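Local coordinates for flagellar pocket-related cytoskeletal protein (Trypanosoma brucei, PDB 6SJQ), which belongs to the cytoskeleton of the trypanosome flagellar pocket collar and contributes here its N-terminal ubiquitin-fold domain, which carries a long structured loop for protein binding, at residues Gln9-Ile14 with Lys18-Leu23; Thr40-Glu45 with His57-Ser62. All coordinates share one frame; numbering follows the deposited sequence.

Overall arrangement
Contact 1 pairs the first two strands of the domain's sheet and is largely buried; contact 2 lies further out, with about 11 Å between the centres of the two, where a loop segment leans on helix 31-49. The same helix packs on the hairpin, so the two contacts meet chiefly at F42, with E45 against F21 as well: F42 CZ lies 3.6 Å from A12 CB, and F42 CE1 is equally close to F21 CD2. Their chemistry follows from place. The hairpin is knit by regular backbone bonds and bears polar side chains on the face away from the helix, whereas 40-45 and 57-62 share one direct hydrogen bond, a water bridge and a phenylalanine pair dipping toward the interior.

Contact 1. Residues Gln9-Ile14 with Lys18-Leu23; sequences QVAADI and KVNFEL
V10 and F21 pair across the opening β-hairpin of a ubiquitin-type β-grasp fold, strand 9-14 running antiparallel to 18-23 (158°). Each bonds the other's backbone: V10 N reaches F21 O at 2.8 Å, and the return bond from F21 N is equally short. A12 and V19 repeat the pattern, with V19 N 2.9 Å from A12 O.

Apolar contacts gather on the side of V10, A12, V19 and F21, which helix 31-49 covers. In the conformers described here, one of two for each valine, V10 CG2 meets L23 CD1 at 3.6 Å, the two side chains crossing at about a right angle, and V19 CG2 comes against I14 CG1 at 3.7 Å.

The other side carries the polar Q9, D13, K18 and N20, with A11 among them. N20 ND2 gives Q9 OE1 a long, bent hydrogen bond of 3.3 Å from above the carbonyl plane; this is a lesser tie, since ND2 also bonds P107 O, N20 OD1 accepts from Q88 and Q9 NE2 bonds Y86 O. The salt bridge of D13 and K18 is shared too, Y90 OH and S102 holding the carboxylate while S102 O takes the ammonium. Bent at chi2 (-82°) and again at chi4, the lysine chain folds back along the carboxylate until NZ lies 2.8 Å from D13 OD2, on its syn lone pair.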
# COMPACT_ATOMS: atom_id res chain seq x y z
N GLN A 9 7.48 -3.19 -1.26
CA GLN A 9 6.44 -2.92 -2.28
C GLN A 9 5.10 -2.95 -1.58
O GLN A 9 4.81 -3.90 -0.85
CB GLN A 9 6.44 -4.00 -3.36
CG GLN A 9 7.76 -4.19 -4.08
CD GLN A 9 7.69 -5.35 -5.05
OE1 GLN A 9 7.12 -5.23 -6.14
NE2 GLN A 9 8.23 -6.51 -4.64
N VAL A 10 4.29 -1.91 -1.76
CA VAL A 10 2.97 -1.87 -1.11
C VAL A 10 1.87 -1.71 -2.17
O VAL A 10 1.88 -0.76 -2.96
CB VAL A 10 2.90 -0.74 -0.08
CG1 VAL A 10 1.73 -0.95 0.82
CG2 VAL A 10 4.18 -0.73 0.76
N ALA A 11 0.95 -2.66 -2.18
CA ALA A 11 -0.13 -2.66 -3.15
C ALA A 11 -1.48 -2.43 -2.49
O ALA A 11 -1.68 -2.74 -1.30
CB ALA A 11 -0.13 -3.97 -3.95
N ALA A 12 -2.41 -1.87 -3.27
CA ALA A 12 -3.79 -1.70 -2.83
C ALA A 12 -4.70 -1.56 -4.04
O ALA A 12 -4.23 -1.29 -5.16
CB ALA A 12 -3.93 -0.47 -1.92
N ASP A 13 -6.00 -1.72 -3.82
CA ASP A 13 -6.96 -1.43 -4.88
C ASP A 13 -7.50 -0.02 -4.76
O ASP A 13 -8.17 0.31 -3.78
CB ASP A 13 -8.08 -2.47 -4.89
CG ASP A 13 -7.62 -3.78 -5.49
OD1 ASP A 13 -7.36 -3.81 -6.71
OD2 ASP A 13 -7.49 -4.78 -4.75
N ILE A 14 -7.19 0.81 -5.75
CA ILE A 14 -7.65 2.20 -5.75
C ILE A 14 -8.52 2.49 -6.99
O ILE A 14 -8.04 2.40 -8.13
CB ILE A 14 -6.46 3.19 -5.71
CG1 ILE A 14 -5.46 2.83 -4.58
CG2 ILE A 14 -6.96 4.63 -5.63
CD1 ILE A 14 -5.93 3.13 -3.15
N LYS A 18 -5.40 -1.95 -9.54
CA LYS A 18 -4.41 -2.39 -8.57
C LYS A 18 -3.18 -1.50 -8.71
O LYS A 18 -2.63 -1.37 -9.79
CB LYS A 18 -3.97 -3.82 -8.88
CG LYS A 18 -4.70 -4.88 -8.13
CD LYS A 18 -4.12 -5.08 -6.74
CE LYS A 18 -4.74 -6.32 -6.14
NZ LYS A 18 -6.16 -6.46 -6.58
N VAL A 19 -2.77 -0.88 -7.61
CA VAL A 19 -1.58 -0.04 -7.68
C VAL A 19 -0.51 -0.68 -6.82
O VAL A 19 -0.81 -1.43 -5.89
CB VAL A 19 -1.84 1.41 -7.23
CG1 VAL A 19 -2.94 2.05 -8.09
CG2 VAL A 19 -2.22 1.46 -5.77
N ASN A 20 0.75 -0.45 -7.17
CA ASN A 20 1.86 -1.03 -6.41
C ASN A 20 2.95 0.01 -6.33
O ASN A 20 3.46 0.44 -7.37
CB ASN A 20 2.40 -2.28 -7.09
CG ASN A 20 3.31 -3.10 -6.18
OD1 ASN A 20 3.23 -2.97 -4.96
ND2 ASN A 20 4.15 -3.97 -6.77
N PHE A 21 3.30 0.42 -5.11
CA PHE A 21 4.33 1.42 -4.88
C PHE A 21 5.58 0.88 -4.19
O PHE A 21 5.50 0.09 -3.23
CB PHE A 21 3.76 2.57 -4.03
CG PHE A 21 2.71 3.39 -4.72
CD1 PHE A 21 2.85 3.74 -6.06
CD2 PHE A 21 1.58 3.83 -4.03
CE1 PHE A 21 1.89 4.50 -6.69
CE2 PHE A 21 0.61 4.58 -4.66
CZ PHE A 21 0.77 4.93 -5.99
N GLU A 22 6.74 1.33 -4.68
CA GLU A 22 8.01 1.04 -4.01
C GLU A 22 8.24 2.10 -2.95
O GLU A 22 8.38 3.29 -3.27
CB GLU A 22 9.12 1.11 -5.06
CG GLU A 22 10.47 0.63 -4.60
CD GLU A 22 11.48 0.72 -5.72
OE1 GLU A 22 11.46 -0.15 -6.61
OE2 GLU A 22 12.26 1.70 -5.73
N LEU A 23 8.25 1.71 -1.67
CA LEU A 23 8.49 2.66 -0.59
C LEU A 23 9.90 2.43 -0.08
O LEU A 23 10.34 1.28 0.03
CB LEU A 23 7.47 2.46 0.54
CG LEU A 23 5.99 2.63 0.16
CD1 LEU A 23 5.15 2.62 1.43
CD2 LEU A 23 5.78 3.95 -0.59

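Contact 2. Residues Thr40-Glu45 with His57-Ser62; sequences TAFSNE and HKFHSS
F42 lays its CB and ring atom CD2 over one face of the F59 ring. The CB stands 3.7 Å from the ring centroid, a little off the normal, which makes a CH-pi contact, with F59 CG and CD2 both 3.4 Å from F42 CB. F42 CD2 hangs over the middle of the same face, with F59 CZ at 3.7 Å. The two side chains run side by side and point the same way, the ring planes inclined at 40°, so the aromatic pair is oblique. F59 gets there by turning CG anti to its backbone N (chi1 -178°), which swings the ring in against the F42 side chain. Both side chains touch V91 of the central strand 87-92, and F42 also reaches V19 of the hairpin; I46, one helical turn on from F42, adds to the packing around F59.

In the ubiquitin fold the helix lies across one face of the sheet, and here the loop segment 57-62, on its way from helix 31-49 to strand 63-68, runs along the flank of that helix. F59 is the loop's side chain turned into the groove where helix 31-49 meets strand 87-92, touching E39 and I46 on the helix and V91 on the strand.

Polar links lie on the outer side of the phenylalanines. F59 N donates to S43 OG over 2.9 Å in a nearly straight bond (167°). With OG anti to the carbonyl carbon, S43 also bonds the carbonyl oxygen of E39 in the preceding turn, so its hydroxyl ties the loop backbone to the helix backbone. K58 skirts this hydroxyl, its CB 3.7 Å from S43 OG. A water also bridges the two backbones, donating to S43 O at 2.8 Å and H57 O at 2.6 Å, while the H57 ring stacks on W98.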
# COMPACT_ATOMS: atom_id res chain seq x y z
N THR A 40 -0.06 7.60 3.49
CA THR A 40 0.26 8.85 2.83
C THR A 40 0.32 8.63 1.32
O THR A 40 -0.31 9.37 0.56
CB THR A 40 1.60 9.42 3.32
OG1 THR A 40 1.45 9.82 4.69
CG2 THR A 40 2.00 10.64 2.48
N ALA A 41 1.04 7.59 0.88
CA ALA A 41 1.19 7.34 -0.56
C ALA A 41 -0.15 7.04 -1.23
O ALA A 41 -0.45 7.57 -2.30
CB ALA A 41 2.17 6.20 -0.80
N PHE A 42 -0.96 6.21 -0.60
CA PHE A 42 -2.25 5.85 -1.19
C PHE A 42 -3.24 7.01 -1.13
O PHE A 42 -4.11 7.12 -2.01
CB PHE A 42 -2.82 4.59 -0.51
CG PHE A 42 -2.06 3.32 -0.82
CD1 PHE A 42 -1.65 3.01 -2.11
CD2 PHE A 42 -1.77 2.42 0.19
CE1 PHE A 42 -0.95 1.82 -2.37
CE2 PHE A 42 -1.08 1.23 -0.06
CZ PHE A 42 -0.67 0.94 -1.34
N SER A 43 -3.14 7.85 -0.10
CA SER A 43 -4.02 9.01 -0.00
C SER A 43 -3.65 9.96 -1.11
O SER A 43 -4.54 10.56 -1.74
CB SER A 43 -3.92 9.72 1.35
OG SER A 43 -4.49 8.93 2.38
N ASN A 44 -2.35 10.09 -1.39
CA ASN A 44 -1.91 10.92 -2.51
C ASN A 44 -2.40 10.38 -3.84
O ASN A 44 -2.80 11.15 -4.71
CB ASN A 44 -0.39 11.09 -2.53
CG ASN A 44 0.09 12.02 -1.43
OD1 ASN A 44 -0.71 12.79 -0.87
ND2 ASN A 44 1.38 11.96 -1.12
N GLU A 45 -2.38 9.05 -4.00
CA GLU A 45 -2.90 8.42 -5.21
C GLU A 45 -4.41 8.66 -5.35
O GLU A 45 -4.87 9.02 -6.43
CB GLU A 45 -2.56 6.92 -5.22
CG GLU A 45 -3.04 6.17 -6.47
CD GLU A 45 -2.20 6.42 -7.70
OE1 GLU A 45 -1.25 7.23 -7.65
OE2 GLU A 45 -2.48 5.79 -8.74
N HIS A 57 -11.33 12.15 -0.02
CA HIS A 57 -11.20 11.24 1.11
C HIS A 57 -9.78 10.69 1.21
O HIS A 57 -8.96 10.87 0.30
CB HIS A 57 -12.22 10.10 1.00
CG HIS A 57 -12.07 9.26 -0.23
ND1 HIS A 57 -12.62 9.61 -1.44
CD2 HIS A 57 -11.44 8.07 -0.43
CE1 HIS A 57 -12.33 8.69 -2.34
NE2 HIS A 57 -11.62 7.74 -1.75
N LYS A 58 -9.48 10.02 2.32
CA LYS A 58 -8.14 9.53 2.59
C LYS A 58 -8.14 8.02 2.50
O LYS A 58 -9.21 7.40 2.54
CB LYS A 58 -7.68 9.93 4.00
CG LYS A 58 -7.60 11.43 4.23
CD LYS A 58 -6.53 12.08 3.36
CE LYS A 58 -6.36 13.56 3.72
NZ LYS A 58 -5.11 14.13 3.13
N PHE A 59 -6.96 7.43 2.39
CA PHE A 59 -6.84 5.98 2.47
C PHE A 59 -6.70 5.60 3.95
O PHE A 59 -5.90 6.20 4.68
CB PHE A 59 -5.61 5.53 1.68
CG PHE A 59 -5.40 4.03 1.66
CD1 PHE A 59 -4.79 3.38 2.71
CD2 PHE A 59 -5.81 3.28 0.56
CE1 PHE A 59 -4.60 1.99 2.68
CE2 PHE A 59 -5.61 1.91 0.51
CZ PHE A 59 -5.02 1.27 1.58
N HIS A 60 -7.48 4.62 4.40
CA HIS A 60 -7.38 4.13 5.77
C HIS A 60 -7.06 2.65 5.76
O HIS A 60 -7.86 1.85 5.28
CB HIS A 60 -8.69 4.37 6.51
CG HIS A 60 -9.11 5.80 6.54
ND1 HIS A 60 -8.48 6.75 7.32
CD2 HIS A 60 -10.10 6.45 5.88
CE1 HIS A 60 -9.07 7.92 7.14
NE2 HIS A 60 -10.06 7.77 6.28
N SER A 61 -5.91 2.28 6.32
CA SER A 61 -5.50 0.88 6.37
C SER A 61 -6.24 0.12 7.46
O SER A 61 -6.39 0.60 8.58
CB SER A 61 -4.01 0.81 6.66
OG SER A 61 -3.77 1.23 7.99
N SER A 62 -6.73 -1.08 7.14
CA SER A 62 -7.46 -1.90 8.11
C SER A 62 -6.76 -3.22 8.44
O SER A 62 -6.90 -3.75 9.55
CB SER A 62 -8.89 -2.18 7.64
OG SER A 62 -8.91 -2.85 6.39
O HOH W 1 -6.65 11.79 -0.40